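PDB 6TGF: exopolysaccharide biosynthesis protein from Pantoea stewartii subsp. stewartii DC283, which modifies the glycan of the bacterial biofilm, probably as a hydrolase, and has a bacteriophage tailspike-like parallel beta-helix fold. Local coordinates for residues K191-G196 against V217-D222; A548-P553 against D557-E562; K649-F652 against R656-R659. All coordinates share one frame; numbering follows the deposited sequence.

Contact 1: K191-G196 against V217-D222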
# COMPACT_ATOMS: atom_id res chain seq x y z
N LYS B 191 -10.86 43.59 -2.62
CA LYS B 191 -10.68 43.27 -1.18
C LYS B 191 -11.22 41.85 -0.91
O LYS B 191 -10.52 41.08 -0.23
CB LYS B 191 -11.38 44.30 -0.29
CG LYS B 191 -11.19 44.10 1.21
CD LYS B 191 -12.23 44.80 2.05
CE LYS B 191 -12.60 44.03 3.30
NZ LYS B 191 -13.46 42.86 2.99
N SER B 192 -12.41 41.55 -1.43
CA SER B 192 -13.07 40.22 -1.29
C SER B 192 -14.19 40.07 -2.33
O SER B 192 -14.60 41.10 -2.90
CB SER B 192 -13.58 40.02 0.11
OG SER B 192 -15.00 39.94 0.14
N TRP B 193 -14.65 38.84 -2.54
CA TRP B 193 -15.78 38.50 -3.44
C TRP B 193 -17.05 39.18 -2.91
O TRP B 193 -17.62 40.02 -3.64
CB TRP B 193 -15.96 36.98 -3.55
CG TRP B 193 -16.56 36.52 -4.85
CD1 TRP B 193 -15.90 35.90 -5.87
CD2 TRP B 193 -17.93 36.63 -5.26
NE1 TRP B 193 -16.77 35.62 -6.89
CE2 TRP B 193 -18.02 36.06 -6.55
CE3 TRP B 193 -19.09 37.16 -4.67
CZ2 TRP B 193 -19.22 36.00 -7.25
CZ3 TRP B 193 -20.27 37.10 -5.37
CH2 TRP B 193 -20.34 36.53 -6.64
N HIS B 194 -17.45 38.85 -1.68
CA HIS B 194 -18.64 39.40 -0.97
C HIS B 194 -18.21 40.56 -0.07
O HIS B 194 -17.11 40.53 0.48
CB HIS B 194 -19.33 38.30 -0.15
CG HIS B 194 -19.94 37.23 -0.99
ND1 HIS B 194 -21.10 37.43 -1.71
CD2 HIS B 194 -19.57 35.95 -1.22
CE1 HIS B 194 -21.42 36.32 -2.35
NE2 HIS B 194 -20.49 35.40 -2.07
N PRO B 195 -19.05 41.60 0.12
CA PRO B 195 -18.69 42.74 0.96
C PRO B 195 -18.31 42.34 2.40
O PRO B 195 -19.13 41.75 3.08
CB PRO B 195 -19.95 43.61 0.97
CG PRO B 195 -20.72 43.21 -0.26
CD PRO B 195 -20.39 41.74 -0.47
N GLY B 196 -17.07 42.63 2.80
CA GLY B 196 -16.60 42.61 4.20
C GLY B 196 -16.27 41.22 4.73
O GLY B 196 -16.23 41.08 5.96
N VAL B 217 -13.04 33.97 -12.27
CA VAL B 217 -11.81 34.48 -12.95
C VAL B 217 -12.17 35.72 -13.79
O VAL B 217 -11.36 36.67 -13.81
CB VAL B 217 -11.14 33.38 -13.78
CG1 VAL B 217 -9.88 33.87 -14.48
CG2 VAL B 217 -10.83 32.15 -12.93
N ILE B 218 -13.33 35.70 -14.46
CA ILE B 218 -13.85 36.82 -15.30
C ILE B 218 -15.12 37.39 -14.64
O ILE B 218 -16.09 36.62 -14.49
CB ILE B 218 -14.13 36.34 -16.74
CG1 ILE B 218 -12.89 35.76 -17.42
CG2 ILE B 218 -14.76 37.46 -17.57
CD1 ILE B 218 -11.81 36.77 -17.74
N PHE B 219 -15.09 38.68 -14.28
CA PHE B 219 -16.27 39.47 -13.82
C PHE B 219 -16.51 40.60 -14.82
O PHE B 219 -15.65 41.50 -14.92
CB PHE B 219 -16.04 40.01 -12.41
CG PHE B 219 -15.74 38.95 -11.38
CD1 PHE B 219 -16.77 38.31 -10.70
CD2 PHE B 219 -14.43 38.59 -11.10
CE1 PHE B 219 -16.49 37.33 -9.76
CE2 PHE B 219 -14.15 37.61 -10.16
CZ PHE B 219 -15.18 36.98 -9.49
N SER B 220 -17.63 40.54 -15.55
CA SER B 220 -17.94 41.44 -16.70
C SER B 220 -19.10 42.37 -16.36
O SER B 220 -19.98 41.98 -15.57
CB SER B 220 -18.22 40.64 -17.94
OG SER B 220 -19.22 39.66 -17.71
N GLY B 221 -19.08 43.57 -16.95
CA GLY B 221 -20.17 44.57 -16.92
C GLY B 221 -20.64 44.90 -18.32
O GLY B 221 -20.48 44.04 -19.21
N ASP B 222 -21.18 46.10 -18.52
CA ASP B 222 -21.74 46.56 -19.82
C ASP B 222 -20.59 47.10 -20.68
O ASP B 222 -20.26 48.30 -20.57
CB ASP B 222 -22.84 47.60 -19.60
CG ASP B 222 -23.82 47.72 -20.76
OD1 ASP B 222 -23.58 47.10 -21.81
OD2 ASP B 222 -24.83 48.44 -20.59
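Trp193 lays the pyrrole half of its indole over the outer end of the Phe219 ring, and this aromatic pair makes the whole contact between 191-196 and 217-222. The arrangement is an offset edge-to-face stack: the edge of Phe219 is turned to the face of the indole, with the planes at 71° and the centroids of the five-membered ring and the phenyl ring 5.2 Å apart. Only the far rim of the phenylalanine takes part. Its CZ lies 3.3 Å from Trp193 NE1, while CE1 is 3.8 Å from Trp193 CE2, where the two rings of the indole are fused.

The pair shows how aromatic rings can join segments whose backbones stand well apart, since the CA atoms of Trp193 and Phe219 are 10.4 Å from each other. Phe219 leaves its strand toward the loop; Trp193 gets there by its torsion, CG being swung away from the backbone N (chi1 -152°). On the benzene side of the same indole, CE3 stands 3.3 Å above the centre of the His194 ring, so the large side chain is held by a loop neighbour as well as by the strand. Its polar edge is satisfied too, because NE1 is hydrogen-bonded to the carbonyl oxygen of Gln215.

The rings bridge the loop after strand 187-190 and strand 218-221, an outermost strand of its five-stranded mixed sheet. Val173 of the short helix 173-176 touches both side chains, Leu176 adds to the cover of Phe219, and strand 224-228 runs antiparallel beside strand 218-221.

Contact 2: A548-P553 against D557-E562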
# COMPACT_ATOMS: atom_id res chain seq x y z
N ALA B 548 3.25 -36.44 21.19
CA ALA B 548 2.41 -35.26 21.49
C ALA B 548 1.30 -35.62 22.49
O ALA B 548 1.10 -36.82 22.75
CB ALA B 548 1.82 -34.73 20.20
N ASN B 549 0.64 -34.59 23.03
CA ASN B 549 -0.68 -34.69 23.70
C ASN B 549 -1.75 -34.31 22.67
O ASN B 549 -1.72 -33.17 22.18
CB ASN B 549 -0.78 -33.81 24.94
CG ASN B 549 -2.17 -33.82 25.55
OD1 ASN B 549 -2.62 -34.85 26.05
ND2 ASN B 549 -2.85 -32.69 25.51
N LEU B 550 -2.66 -35.25 22.35
CA LEU B 550 -3.81 -35.02 21.44
C LEU B 550 -5.00 -34.52 22.25
O LEU B 550 -5.44 -35.26 23.16
CB LEU B 550 -4.15 -36.34 20.72
CG LEU B 550 -3.04 -36.95 19.88
CD1 LEU B 550 -3.44 -38.34 19.40
CD2 LEU B 550 -2.68 -36.07 18.69
N TYR B 551 -5.50 -33.32 21.95
CA TYR B 551 -6.75 -32.76 22.52
C TYR B 551 -7.91 -33.05 21.57
O TYR B 551 -7.97 -32.45 20.48
CB TYR B 551 -6.64 -31.25 22.77
CG TYR B 551 -7.84 -30.67 23.48
CD1 TYR B 551 -8.94 -30.23 22.77
CD2 TYR B 551 -7.88 -30.59 24.86
CE1 TYR B 551 -10.05 -29.71 23.41
CE2 TYR B 551 -8.99 -30.07 25.52
CZ TYR B 551 -10.08 -29.63 24.79
OH TYR B 551 -11.16 -29.12 25.43
N SER B 552 -8.81 -33.96 21.98
CA SER B 552 -10.03 -34.36 21.24
C SER B 552 -11.24 -33.65 21.84
O SER B 552 -11.68 -34.00 22.93
CB SER B 552 -10.20 -35.86 21.27
OG SER B 552 -8.94 -36.52 21.23
N PRO B 553 -11.80 -32.60 21.18
CA PRO B 553 -12.89 -31.82 21.76
C PRO B 553 -14.24 -32.55 21.87
O PRO B 553 -15.04 -32.13 22.69
CB PRO B 553 -13.03 -30.63 20.80
CG PRO B 553 -12.48 -31.13 19.49
CD PRO B 553 -11.37 -32.09 19.87
N ASP B 557 -14.02 -38.70 18.48
CA ASP B 557 -13.00 -38.06 17.61
C ASP B 557 -11.86 -39.06 17.37
O ASP B 557 -11.32 -39.58 18.36
CB ASP B 557 -12.46 -36.77 18.24
CG ASP B 557 -13.38 -35.57 18.07
OD1 ASP B 557 -14.32 -35.65 17.26
OD2 ASP B 557 -13.14 -34.56 18.76
N SER B 558 -11.53 -39.32 16.09
CA SER B 558 -10.49 -40.28 15.66
C SER B 558 -9.22 -39.54 15.22
O SER B 558 -9.35 -38.53 14.49
CB SER B 558 -11.00 -41.18 14.55
OG SER B 558 -11.81 -42.22 15.08
N TRP B 559 -8.06 -40.02 15.66
CA TRP B 559 -6.70 -39.60 15.21
C TRP B 559 -6.00 -40.81 14.58
O TRP B 559 -6.15 -41.92 15.11
CB TRP B 559 -5.87 -39.05 16.37
CG TRP B 559 -6.43 -37.83 17.03
CD1 TRP B 559 -7.33 -37.80 18.06
CD2 TRP B 559 -6.11 -36.46 16.74
NE1 TRP B 559 -7.60 -36.50 18.42
CE2 TRP B 559 -6.86 -35.66 17.63
CE3 TRP B 559 -5.26 -35.83 15.82
CZ2 TRP B 559 -6.79 -34.27 17.61
CZ3 TRP B 559 -5.20 -34.46 15.81
CH2 TRP B 559 -5.95 -33.69 16.69
N GLU B 560 -5.25 -40.58 13.49
CA GLU B 560 -4.29 -41.56 12.91
C GLU B 560 -2.93 -40.88 12.76
O GLU B 560 -2.80 -40.02 11.87
CB GLU B 560 -4.79 -42.11 11.57
CG GLU B 560 -3.88 -43.17 10.98
CD GLU B 560 -4.33 -43.72 9.63
OE1 GLU B 560 -4.87 -44.84 9.61
OE2 GLU B 560 -4.13 -43.02 8.62
N ILE B 561 -1.97 -41.25 13.61
CA ILE B 561 -0.55 -40.77 13.55
C ILE B 561 0.24 -41.76 12.68
O ILE B 561 0.49 -42.89 13.15
CB ILE B 561 0.06 -40.64 14.96
CG1 ILE B 561 -0.67 -39.58 15.79
CG2 ILE B 561 1.55 -40.35 14.87
CD1 ILE B 561 -0.43 -39.70 17.28
N GLU B 562 0.61 -41.34 11.47
CA GLU B 562 1.50 -42.10 10.55
C GLU B 562 2.95 -41.75 10.89
O GLU B 562 3.34 -40.59 10.68
CB GLU B 562 1.18 -41.76 9.10
CG GLU B 562 2.10 -42.44 8.10
CD GLU B 562 1.88 -42.02 6.65
OE1 GLU B 562 2.65 -42.47 5.79
OE2 GLU B 562 0.95 -41.23 6.40
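Leu550 and Trp559 meet in the interior of a beta-sandwich, at a beta-arch in which the chain leaves strand 543-551 of one sheet and returns in strand 558-564 of the other. The strands face each other through their side chains, with segment axes 9.5 Å apart at closest approach and N-to-C directions at 155°, close to antiparallel.

The apolar part of the contact rests on the indole. With Trp559 CG anti to its own carbonyl carbon (chi1 -61°), the ring lies across toward strand 543-551. Both methyls of Leu550 lie on one face of it: CD2 makes a CH-pi contact 4.0 Å from the centroid of the six-membered ring, over the face, while CD1 sits 3.8 Å from CG of Trp559 at the pyrrole end. CD1 serves a second partner as well, meeting CD1 of Ile561 tip to tip at 3.9 Å. Another copy of the protein contributes to the surroundings of the indole, for Tyr528 of the second subunit stacks edge-to-face on Trp559.

One hydrogen bond crosses the arch. Trp559 NE1 donates to Ser552 OG at 3.1 Å, in a bent bond (147° at the hydrogen) whose acceptor is slightly tilted from the ring plane. This satisfies the indole nitrogen inside the sandwich and, together with the leucine on the face, probably helps to set how the ring is turned.

Where the arch closes, the contact is between a carboxylate and a proline ring. Asp557 comes across Pro553 at about a right angle; its OD2 accepts a hydrogen bond from the backbone N of Thr554 and lies 3.2 Å from Pro553 CD.

Contact 3: K649-F652 against R656-R659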
# COMPACT_ATOMS: atom_id res chain seq x y z
N LYS B 649 -12.77 -31.41 15.21
CA LYS B 649 -13.15 -30.07 14.71
C LYS B 649 -11.96 -29.12 14.91
O LYS B 649 -11.44 -29.07 16.04
CB LYS B 649 -14.40 -29.56 15.42
CG LYS B 649 -15.63 -30.45 15.26
CD LYS B 649 -16.56 -30.46 16.45
CE LYS B 649 -17.68 -29.45 16.36
NZ LYS B 649 -18.65 -29.60 17.47
N ASP B 650 -11.55 -28.42 13.85
CA ASP B 650 -10.39 -27.49 13.85
C ASP B 650 -10.88 -26.08 14.24
O ASP B 650 -12.08 -25.95 14.56
CB ASP B 650 -9.64 -27.53 12.52
CG ASP B 650 -10.40 -26.93 11.34
OD1 ASP B 650 -11.60 -26.63 11.51
OD2 ASP B 650 -9.79 -26.78 10.27
N ARG B 651 -9.99 -25.09 14.21
CA ARG B 651 -10.23 -23.72 14.74
C ARG B 651 -11.24 -22.97 13.86
O ARG B 651 -11.89 -22.05 14.38
CB ARG B 651 -8.91 -22.95 14.86
CG ARG B 651 -9.03 -21.58 15.50
CD ARG B 651 -9.60 -21.64 16.91
NE ARG B 651 -9.84 -20.31 17.47
CZ ARG B 651 -10.97 -19.62 17.34
NH1 ARG B 651 -12.01 -20.12 16.68
NH2 ARG B 651 -11.07 -18.43 17.89
N PHE B 652 -11.36 -23.34 12.58
CA PHE B 652 -12.35 -22.77 11.63
C PHE B 652 -13.78 -23.09 12.09
O PHE B 652 -14.69 -22.31 11.77
CB PHE B 652 -12.13 -23.31 10.21
CG PHE B 652 -10.97 -22.70 9.47
CD1 PHE B 652 -11.06 -21.43 8.93
CD2 PHE B 652 -9.78 -23.40 9.30
CE1 PHE B 652 -10.00 -20.86 8.25
CE2 PHE B 652 -8.72 -22.83 8.61
CZ PHE B 652 -8.82 -21.57 8.09
N ARG B 656 -12.93 -23.93 20.98
CA ARG B 656 -12.35 -25.07 21.74
C ARG B 656 -12.12 -26.23 20.75
O ARG B 656 -12.89 -27.21 20.80
CB ARG B 656 -13.28 -25.44 22.90
CG ARG B 656 -12.65 -26.34 23.95
CD ARG B 656 -13.63 -26.73 25.04
NE ARG B 656 -14.75 -27.50 24.52
CZ ARG B 656 -14.73 -28.79 24.20
NH1 ARG B 656 -13.62 -29.50 24.34
NH2 ARG B 656 -15.82 -29.38 23.74
N CYS B 657 -11.10 -26.10 19.90
CA CYS B 657 -10.84 -26.96 18.72
C CYS B 657 -9.84 -28.07 19.04
O CYS B 657 -9.39 -28.15 20.20
CB CYS B 657 -10.30 -26.12 17.56
SG CYS B 657 -8.76 -25.25 17.94
N ALA B 658 -9.52 -28.90 18.04
CA ALA B 658 -8.49 -29.96 18.09
C ALA B 658 -7.10 -29.33 18.27
O ALA B 658 -6.90 -28.19 17.78
CB ALA B 658 -8.55 -30.79 16.84
N ARG B 659 -6.20 -30.04 18.94
CA ARG B 659 -4.79 -29.62 19.15
C ARG B 659 -3.86 -30.83 19.04
O ARG B 659 -4.26 -31.92 19.50
CB ARG B 659 -4.61 -28.98 20.53
CG ARG B 659 -4.80 -27.47 20.56
CD ARG B 659 -5.05 -26.95 21.97
NE ARG B 659 -4.26 -27.63 22.99
CZ ARG B 659 -4.68 -27.90 24.23
NH1 ARG B 659 -5.90 -27.57 24.63
NH2 ARG B 659 -3.87 -28.52 25.08
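Within the loop that carries the chain from strand 637-646 to strand 659-664, Cys657 turns its side chain onto the backbone of Asp650 and Arg651. The CA atoms of Asp650 and Cys657 are 4.9 Å apart, and Cys657 CB lies 3.4 Å from the carbonyl carbon of Asp650. SG stands between its own backbone N and carbonyl carbon (chi1 59°); with CB on the Asp650-Arg651 peptide, this torsion sets the sulfur beside the aliphatic part of Arg651. There it rests against the arginine, with Arg651 CB and CD each 3.8 Å from Cys657 SG. The bend of the arginine chain at its second torsion (chi2 59°) brings CD alongside the sulfur instead of leading it straight outward.

The two strands joined by this loop belong to different sheets of the beta-sandwich, so the loop crosses from one layer to the other. A single backbone hydrogen bond ties its two limbs: Ala658 N donates to Lys649 O over 2.8 Å, immediately before strand 659-664 begins. The methyl of Ala658 also rests against that oxygen, with CB 3.5 Å from Lys649 O, and the carbonyl is thus met by both the N-H and the side chain of one residue.

The loop is also part of a subunit interface, an example of a connection two of whose charged side chains pair with another subunit. Asp650 OD2 receives both a salt bridge from Lys525 and a hydrogen bond from Ser523 of the third subunit, while Arg651 NE pairs with Glu507 of the same neighbour. Trp506 of that subunit packs on Arg651 and Cys657, and Tyr528 of the second subunit reaches Ala658.

The three contacts follow one another along the chain, and contact 1 stands apart from the others on the opposite side of the chain's centre. Its centre is about 83 Å from that of contact 2 and about 72 Å from that of contact 3, with the strands of the parallel beta-helix intervening in sequence. Contacts 2 and 3 lie about 11 Å apart, centre to centre, in the same beta-sandwich. They touch directly: Arg656 of the loop reaches Tyr551 OH and Pro553 O of the arch, probably through hydrogen bonds. Both meet neighbouring subunits, whereas contact 1 stays within its own chain, so of the three, only the sandwich pair takes part in the trimer interface.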